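Local structure of DUF72 domain-containing protein (Thermotoga maritima, 1VPQ) at residues L41-Y44 and W45-G49; E165-E168 and F169-H173; E215-E218 and R219-Y222. The protein is of unknown function but belongs to the DUF72 family, whose TIM-barrel-like fold here holds sulfate ions in a basic pocket that may serve an anionic ligand. All blocks are in the same frame, centred on the assembly; numbering follows the deposited sequence.

Contact 1: L41-Y44 and W45-G49; sequences LKYY and WAVLG
One face of the Tyr43 ring is laid over Val47, one helical turn further on: Val47 CB stands 3.8 Å from the ring centroid and only 5° off the ring normal, a CH-pi contact. Both methyls spread beneath the same ring, with Val47 CG1 reaching Tyr43 CZ at 3.6 Å, while Leu48 CD2 comes in obliquely beside Tyr43 CE1 at 3.8 Å. Trp45 is the other large flat group. Its CG sits between the backbone N and the carbonyl carbon (chi1 64°), which folds the indole back along the preceding turn. There Lys42 CA lies over one face, 3.4 Å from Trp45 NE1, and Ala46 CB rests over the same face, offset toward the rim; Leu41 CG packs against Trp45 CD1. An alanine in place of Tyr43 removes the ring face under Val47 and the flank beside Leu48, and would probably leave the Val47 methyls freer to turn.

Under these groups the backbone winds down. Ala46 N bonds Lys42 O at 2.8 Å in the ordinary helical way, but Tyr43 O accepts twice: from Val47 N, which lies above the carbonyl plane, and from Leu48 N at 3.1 Å in a straight bond (168°). The second spans five residues, a pi-type widening of the last turn, after which Gly49 leaves helical geometry with positive phi. Tyr44 turns inward, its OH bonded to Ile52 O and Thr18 N. The whole is a helix C-terminus in a beta-alpha-beta crossover, helix 40-46 passing from strand 13-18 to strand 52-55 of a TIM-barrel-like sheet.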
loop_
_atom_site.group_PDB
_atom_site.type_symbol
_atom_site.label_atom_id
_atom_site.label_comp_id
_atom_site.label_asym_id
_atom_site.label_seq_id
_atom_site.Cartn_x
_atom_site.Cartn_y
_atom_site.Cartn_z
ATOM N N LEU A 41 -15.332 5.451 -8.156
ATOM C CA LEU A 41 -15.137 4.125 -7.579
ATOM C C LEU A 41 -15.793 3.041 -8.441
ATOM O O LEU A 41 -15.193 2.004 -8.677
ATOM C CB LEU A 41 -15.648 4.053 -6.133
ATOM C CG LEU A 41 -15.451 2.685 -5.449
ATOM C CD1 LEU A 41 -13.975 2.279 -5.368
ATOM C CD2 LEU A 41 -16.078 2.673 -4.070
ATOM N N LYS A 42 -17.017 3.293 -8.900
ATOM C CA LYS A 42 -17.705 2.364 -9.797
ATOM C C LYS A 42 -16.918 2.159 -11.093
ATOM O O LYS A 42 -16.767 1.027 -11.551
ATOM C CB LYS A 42 -19.118 2.846 -10.115
ATOM C CG LYS A 42 -19.925 1.871 -10.961
ATOM C CD LYS A 42 -21.359 2.319 -11.059
ATOM C CE LYS A 42 -22.232 1.293 -11.761
ATOM N NZ LYS A 42 -23.679 1.638 -11.601
ATOM N N TYR A 43 -16.406 3.248 -11.663
ATOM C CA TYR A 43 -15.592 3.169 -12.879
ATOM C C TYR A 43 -14.302 2.387 -12.638
ATOM O O TYR A 43 -13.868 1.615 -13.485
ATOM C CB TYR A 43 -15.252 4.561 -13.427
ATOM C CG TYR A 43 -14.857 4.529 -14.890
ATOM C CD1 TYR A 43 -13.540 4.273 -15.278
ATOM C CD2 TYR A 43 -15.810 4.722 -15.894
ATOM C CE1 TYR A 43 -13.177 4.233 -16.631
ATOM C CE2 TYR A 43 -15.459 4.679 -17.247
ATOM C CZ TYR A 43 -14.143 4.435 -17.608
ATOM O OH TYR A 43 -13.796 4.399 -18.943
ATOM N N TYR A 44 -13.699 2.608 -11.480
ATOM C CA TYR A 44 -12.498 1.897 -11.060
ATOM C C TYR A 44 -12.676 0.359 -11.066
ATOM O O TYR A 44 -11.874 -0.352 -11.677
ATOM C CB TYR A 44 -12.097 2.409 -9.669
ATOM C CG TYR A 44 -10.853 1.812 -9.067
ATOM C CD1 TYR A 44 -10.920 0.650 -8.300
ATOM C CD2 TYR A 44 -9.620 2.422 -9.228
ATOM C CE1 TYR A 44 -9.783 0.094 -7.731
ATOM C CE2 TYR A 44 -8.469 1.881 -8.652
ATOM C CZ TYR A 44 -8.558 0.709 -7.909
ATOM O OH TYR A 44 -7.433 0.158 -7.334
ATOM N N TRP A 45 -13.720 -0.149 -10.407
ATOM C CA TRP A 45 -13.923 -1.609 -10.305
ATOM C C TRP A 45 -14.719 -2.229 -11.461
ATOM O O TRP A 45 -14.433 -3.367 -11.864
ATOM C CB TRP A 45 -14.542 -2.024 -8.951
ATOM C CG TRP A 45 -15.946 -1.522 -8.640
ATOM C CD1 TRP A 45 -16.272 -0.499 -7.794
ATOM C CD2 TRP A 45 -17.195 -2.050 -9.126
ATOM N NE1 TRP A 45 -17.636 -0.343 -7.738
ATOM C CE2 TRP A 45 -18.227 -1.275 -8.548
ATOM C CE3 TRP A 45 -17.541 -3.091 -10.000
ATOM C CZ2 TRP A 45 -19.576 -1.505 -8.814
ATOM C CZ3 TRP A 45 -18.886 -3.323 -10.266
ATOM C CH2 TRP A 45 -19.889 -2.530 -9.673
ATOM N N ALA A 46 -15.717 -1.506 -11.976
ATOM C CA ALA A 46 -16.612 -2.051 -13.014
ATOM C C ALA A 46 -16.001 -2.030 -14.414
ATOM O O ALA A 46 -16.210 -2.957 -15.192
ATOM C CB ALA A 46 -17.934 -1.320 -13.016
ATOM N N VAL A 47 -15.252 -0.973 -14.720
ATOM C CA VAL A 47 -14.688 -0.760 -16.057
ATOM C C VAL A 47 -13.183 -1.063 -16.094
ATOM O O VAL A 47 -12.756 -1.961 -16.810
ATOM C CB VAL A 47 -14.964 0.679 -16.561
ATOM C CG1 VAL A 47 -14.531 0.841 -18.019
ATOM C CG2 VAL A 47 -16.446 1.027 -16.403
ATOM N N LEU A 48 -12.381 -0.333 -15.321
ATOM C CA LEU A 48 -10.934 -0.589 -15.273
ATOM C C LEU A 48 -10.607 -1.972 -14.698
ATOM O O LEU A 48 -9.518 -2.499 -14.926
ATOM C CB LEU A 48 -10.201 0.500 -14.484
ATOM C CG LEU A 48 -10.374 1.951 -14.948
ATOM C CD1 LEU A 48 -9.534 2.876 -14.089
ATOM C CD2 LEU A 48 -9.990 2.108 -16.401
ATOM N N GLY A 49 -11.540 -2.554 -13.949
ATOM C CA GLY A 49 -11.471 -3.982 -13.588
ATOM C C GLY A 49 -10.579 -4.327 -12.409
ATOM O O GLY A 49 -10.284 -5.499 -12.167
#

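Contact 2: E165-E168 and F169-H173; sequences ETYE and FLRNH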
loop_
_atom_site.group_PDB
_atom_site.type_symbol
_atom_site.label_atom_id
_atom_site.label_comp_id
_atom_site.label_asym_id
_atom_site.label_seq_id
_atom_site.Cartn_x
_atom_site.Cartn_y
_atom_site.Cartn_z
ATOM N N GLU A 165 18.278 -9.467 10.724
ATOM C CA GLU A 165 17.529 -9.305 11.970
ATOM C C GLU A 165 16.108 -8.792 11.727
ATOM O O GLU A 165 15.174 -9.178 12.435
ATOM C CB GLU A 165 18.278 -8.343 12.908
ATOM C CG GLU A 165 19.523 -8.948 13.587
ATOM C CD GLU A 165 20.848 -8.585 12.914
ATOM O OE1 GLU A 165 20.929 -8.496 11.662
ATOM O OE2 GLU A 165 21.830 -8.404 13.667
ATOM N N THR A 166 15.954 -7.918 10.728
ATOM C CA THR A 166 14.654 -7.324 10.411
ATOM C C THR A 166 13.654 -8.355 9.889
ATOM O O THR A 166 12.497 -8.339 10.284
ATOM C CB THR A 166 14.784 -6.182 9.396
ATOM O OG1 THR A 166 15.585 -5.133 9.960
ATOM C CG2 THR A 166 13.427 -5.627 9.032
ATOM N N TYR A 167 14.111 -9.249 9.020
ATOM C CA TYR A 167 13.255 -10.290 8.450
ATOM C C TYR A 167 12.939 -11.379 9.471
ATOM O O TYR A 167 11.840 -11.913 9.481
ATOM C CB TYR A 167 13.906 -10.890 7.200
ATOM C CG TYR A 167 14.085 -9.856 6.142
ATOM C CD1 TYR A 167 13.046 -9.544 5.272
ATOM C CD2 TYR A 167 15.263 -9.128 6.054
ATOM C CE1 TYR A 167 13.182 -8.553 4.319
ATOM C CE2 TYR A 167 15.413 -8.130 5.104
ATOM C CZ TYR A 167 14.371 -7.850 4.234
ATOM O OH TYR A 167 14.517 -6.870 3.280
ATOM N N GLU A 168 13.915 -11.707 10.312
ATOM C CA GLU A 168 13.706 -12.618 11.435
ATOM C C GLU A 168 12.660 -12.065 12.399
ATOM O O GLU A 168 11.802 -12.801 12.885
ATOM C CB GLU A 168 15.028 -12.884 12.173
ATOM C CG GLU A 168 16.019 -13.695 11.337
ATOM C CD GLU A 168 17.281 -14.112 12.094
ATOM O OE1 GLU A 168 17.725 -13.357 12.987
ATOM O OE2 GLU A 168 17.840 -15.195 11.778
ATOM N N PHE A 169 12.729 -10.765 12.671
ATOM C CA PHE A 169 11.736 -10.134 13.531
ATOM C C PHE A 169 10.328 -10.249 12.932
ATOM O O PHE A 169 9.390 -10.673 13.605
ATOM C CB PHE A 169 12.074 -8.664 13.810
ATOM C CG PHE A 169 10.999 -7.951 14.581
ATOM C CD1 PHE A 169 10.913 -8.074 15.964
ATOM C CD2 PHE A 169 10.037 -7.205 13.921
ATOM C CE1 PHE A 169 9.896 -7.430 16.672
ATOM C CE2 PHE A 169 9.025 -6.573 14.621
ATOM C CZ PHE A 169 8.953 -6.684 15.991
ATOM N N LEU A 170 10.192 -9.859 11.667
ATOM C CA LEU A 170 8.899 -9.893 10.992
ATOM C C LEU A 170 8.322 -11.311 11.027
ATOM O O LEU A 170 7.195 -11.497 11.453
ATOM C CB LEU A 170 9.020 -9.387 9.557
ATOM C CG LEU A 170 9.433 -7.921 9.363
ATOM C CD1 LEU A 170 9.594 -7.607 7.898
ATOM C CD2 LEU A 170 8.439 -6.955 9.985
ATOM N N ARG A 171 9.107 -12.290 10.586
ATOM C CA ARG A 171 8.743 -13.715 10.674
ATOM C C ARG A 171 8.345 -14.214 12.067
ATOM O O ARG A 171 7.464 -15.085 12.209
ATOM C CB ARG A 171 9.905 -14.594 10.191
ATOM C CG ARG A 171 9.940 -14.829 8.695
ATOM C CD ARG A 171 11.068 -15.783 8.321
ATOM N NE ARG A 171 12.235 -15.065 7.815
ATOM C CZ ARG A 171 12.460 -14.766 6.531
ATOM N NH1 ARG A 171 11.602 -15.122 5.569
ATOM N NH2 ARG A 171 13.565 -14.100 6.197
ATOM N N ASN A 172 9.026 -13.730 13.101
ATOM C CA ASN A 172 8.724 -14.187 14.459
ATOM C C ASN A 172 7.420 -13.595 14.974
ATOM O O ASN A 172 6.824 -14.126 15.908
ATOM C CB ASN A 172 9.863 -13.864 15.419
ATOM C CG ASN A 172 10.977 -14.893 15.376
ATOM O OD1 ASN A 172 10.741 -16.086 15.224
ATOM N ND2 ASN A 172 12.199 -14.430 15.530
ATOM N N HIS A 173 6.977 -12.507 14.345
ATOM C CA HIS A 173 5.769 -11.806 14.765
ATOM C C HIS A 173 4.646 -11.801 13.732
ATOM O O HIS A 173 3.637 -11.139 13.934
ATOM C CB HIS A 173 6.148 -10.387 15.180
ATOM C CG HIS A 173 7.108 -10.357 16.326
ATOM N ND1 HIS A 173 8.473 -10.436 16.154
ATOM C CD2 HIS A 173 6.896 -10.331 17.663
ATOM C CE1 HIS A 173 9.061 -10.425 17.337
ATOM N NE2 HIS A 173 8.127 -10.359 18.269
#
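Arg171 bends at its third torsion (chi3 -100°), and that fold swings the guanidinium back along the helix until NH2 lies 3.4 Å from Tyr167 CB, oblique to the group's plane; the aliphatic part of the same chain passes Tyr167 O on the way. Phe169 has CG anti to its backbone N (chi1 174°), which carries the ring toward the following turn, where His173 ND1 lies over one face, offset toward the rim. The imidazole is turned so that ND1 donates to Phe169 O at 2.7 Å, an almost straight bond (167°) with the acceptor practically in the imidazole plane. Leu170 CG presses on the preceding turn, 3.2 Å from Thr166 O.

The main chain supplies four regular i to i-4 bonds, from Phe169 N, Leu170 N, Arg171 N and Asn172 N back to residues 165 to 168. On the inner side Thr166 OG1 is tied to Trp161 O and Tyr167 OH to Asp162, while Phe169 packs on Val138 and Leu141 of helix 135-147.

Chemically, the short bond from the His173 ring fixes that ring's rotation and serves Phe169 O, a carbonyl that also receives weak backbone bonds from Asn172 N and His173 N. Glu168 and Arg171 form no salt bridge; Arg171 NH2 instead makes a long, weak ion pair with Glu164 OE2, so charge pairing probably adds little here.

Contact 3: E215-E218 and R219-Y222; sequences EGEE and RYDY. With SO4 (sulfate ion), chain C; SO4 (sulfate ion), chain B.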
loop_
_atom_site.group_PDB
_atom_site.type_symbol
_atom_site.label_atom_id
_atom_site.label_comp_id
_atom_site.label_asym_id
_atom_site.label_seq_id
_atom_site.Cartn_x
_atom_site.Cartn_y
_atom_site.Cartn_z
ATOM N N GLU A 215 8.071 18.539 -5.019
ATOM C CA GLU A 215 6.878 19.063 -4.323
ATOM C C GLU A 215 5.661 18.143 -4.351
ATOM O O GLU A 215 4.981 18.044 -5.380
ATOM C CB GLU A 215 6.420 20.361 -4.985
ATOM C CG GLU A 215 7.251 21.586 -4.687
ATOM C CD GLU A 215 6.519 22.876 -5.035
ATOM O OE1 GLU A 215 5.559 22.830 -5.840
ATOM O OE2 GLU A 215 6.905 23.937 -4.504
ATOM N N GLY A 216 5.357 17.513 -3.220
ATOM C CA GLY A 216 4.122 16.731 -3.086
ATOM C C GLY A 216 4.137 15.465 -3.928
ATOM O O GLY A 216 5.059 14.648 -3.791
ATOM N N GLU A 217 3.132 15.296 -4.797
ATOM C CA GLU A 217 3.077 14.110 -5.674
ATOM C C GLU A 217 3.816 14.327 -7.012
ATOM O O GLU A 217 3.748 13.482 -7.906
ATOM C CB GLU A 217 1.631 13.566 -5.871
ATOM C CG GLU A 217 1.579 12.204 -6.664
ATOM C CD GLU A 217 0.576 11.156 -6.159
ATOM O OE1 GLU A 217 -0.608 11.197 -6.557
ATOM O OE2 GLU A 217 0.988 10.238 -5.414
ATOM N N GLU A 218 4.546 15.435 -7.143
ATOM C CA GLU A 218 5.552 15.544 -8.210
ATOM C C GLU A 218 6.708 14.561 -7.936
ATOM O O GLU A 218 7.438 14.162 -8.843
ATOM C CB GLU A 218 6.073 16.979 -8.345
ATOM C CG GLU A 218 4.994 17.989 -8.774
ATOM C CD GLU A 218 5.562 19.325 -9.248
ATOM O OE1 GLU A 218 6.790 19.411 -9.465
ATOM O OE2 GLU A 218 4.781 20.297 -9.412
ATOM N N ARG A 219 6.859 14.186 -6.671
ATOM C CA ARG A 219 7.768 13.122 -6.257
ATOM C C ARG A 219 7.469 11.773 -6.943
ATOM O O ARG A 219 8.395 11.012 -7.266
ATOM C CB ARG A 219 7.685 12.955 -4.738
ATOM C CG ARG A 219 8.255 11.662 -4.240
ATOM C CD ARG A 219 7.852 11.381 -2.822
ATOM N NE ARG A 219 8.798 11.932 -1.860
ATOM C CZ ARG A 219 8.844 11.580 -0.578
ATOM N NH1 ARG A 219 7.994 10.678 -0.097
ATOM N NH2 ARG A 219 9.744 12.138 0.220
ATOM N N TYR A 220 6.181 11.489 -7.145
ATOM C CA TYR A 220 5.720 10.237 -7.759
ATOM C C TYR A 220 5.496 10.355 -9.273
ATOM O O TYR A 220 4.903 9.467 -9.889
ATOM C CB TYR A 220 4.439 9.756 -7.079
ATOM C CG TYR A 220 4.578 9.547 -5.589
ATOM C CD1 TYR A 220 5.100 8.355 -5.073
ATOM C CD2 TYR A 220 4.178 10.530 -4.690
ATOM C CE1 TYR A 220 5.225 8.163 -3.694
ATOM C CE2 TYR A 220 4.300 10.352 -3.315
ATOM C CZ TYR A 220 4.826 9.170 -2.820
ATOM O OH TYR A 220 4.945 9.006 -1.455
ATOM N N ASP A 221 5.984 11.438 -9.877
ATOM C CA ASP A 221 5.925 11.585 -11.330
ATOM C C ASP A 221 6.912 10.624 -11.994
ATOM O O ASP A 221 8.101 10.922 -12.143
ATOM C CB ASP A 221 6.203 13.028 -11.756
ATOM C CG ASP A 221 6.095 13.223 -13.250
ATOM O OD1 ASP A 221 5.580 12.320 -13.946
ATOM O OD2 ASP A 221 6.522 14.290 -13.735
ATOM N N TYR A 222 6.397 9.456 -12.368
ATOM C CA TYR A 222 7.186 8.428 -13.035
ATOM C C TYR A 222 6.257 7.444 -13.731
ATOM O O TYR A 222 5.177 7.154 -13.226
ATOM C CB TYR A 222 8.053 7.690 -12.029
ATOM C CG TYR A 222 9.066 6.767 -12.657
ATOM C CD1 TYR A 222 10.311 7.238 -13.038
ATOM C CD2 TYR A 222 8.789 5.421 -12.845
ATOM C CE1 TYR A 222 11.252 6.400 -13.617
ATOM C CE2 TYR A 222 9.730 4.561 -13.425
ATOM C CZ TYR A 222 10.959 5.059 -13.803
ATOM O OH TYR A 222 11.901 4.238 -14.370
HETATM S S SO4 C . 9.424 10.162 3.492
HETATM O O1 SO4 C . 7.979 10.069 3.677
HETATM O O2 SO4 C . 9.877 11.521 3.726
HETATM O O3 SO4 C . 10.098 9.298 4.450
HETATM O O4 SO4 C . 9.788 9.759 2.140
HETATM S S SO4 B . 4.024 6.415 0.433
HETATM O O1 SO4 B . 4.919 5.378 0.939
HETATM O O2 SO4 B . 4.147 7.627 1.235
HETATM O O3 SO4 B . 4.399 6.705 -0.943
HETATM O O4 SO4 B . 2.645 5.948 0.523
#
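Backbone bonds tie Glu215-Glu218 to Arg219-Tyr222, and all of them are weak: Arg219 N reaches Gly216 O at 3.4 Å, Tyr220 N reaches Glu217 O at 3.2 Å, and Asp221 N closes a type I turn onto Glu218 O at 3.3 Å. Each spans three residues, so the chain runs through overlapping tight turns, entered by Gly216 with its positive phi.

Van der Waals contacts come next. The Glu217 chain bends at its second torsion (chi2 140°) and brings OE2 to 3.3 Å from Tyr220 CD2; the carboxylate and ring planes stand at right angles and the approach to the ring is oblique. Arg219 CD lies over one face of the Tyr220 ring, toward its rim.

Aromatic contacts add Trp211, cation-pi with Arg219 and edge-to-face with the Tyr220 ring.

Ionic and polar bonds reach two sulfates, probably from the crystallisation liquor. Arg219 forks NH1 and NH2 onto one oxygen, O4 of the chain C sulfate, at 3.0 and 3.1 Å; O4 lies at the guanidinium edge near its plane, and with both N-H groups converging on it the two bonds are bent and weak. Tyr220 OH donates to O3 of the chain B sulfate, modelled so short, at 2.4 Å, that the length is doubtful.

Lys84, Arg203, Arg157 and the Phe129 amide also bond these sulfates. Such a gathering of donors implies a pocket suited to anions, and with Lys84 and Arg203 at the C-terminal ends of their strands, where TIM barrels keep their active sites, it is consistent with binding a phosphate-like ligand.

How the contacts relate
Read from the N terminus, the contacts come in series, none nested in or crossing another, and each closes only a turn or two of chain. Contact 1 ends helix 40-46 between strands 13-18 and 52-55, the edges of the eight-strand parallel count, which a TIM-barrel-like fold brings together. Contact 2 lies on helix 164-173, between strands 152-155 and 176-181, on the opposite side of the chain's centre, about 37 Å from contact 1 between centres. Contact 3 belongs to the loop after strand 199-204 and before helix 226-240. Its nearest atoms are about 12 Å from contact 1 and about 19 Å from contact 2. Two contacts lie on outer helices, the third in a sulfate-binding loop.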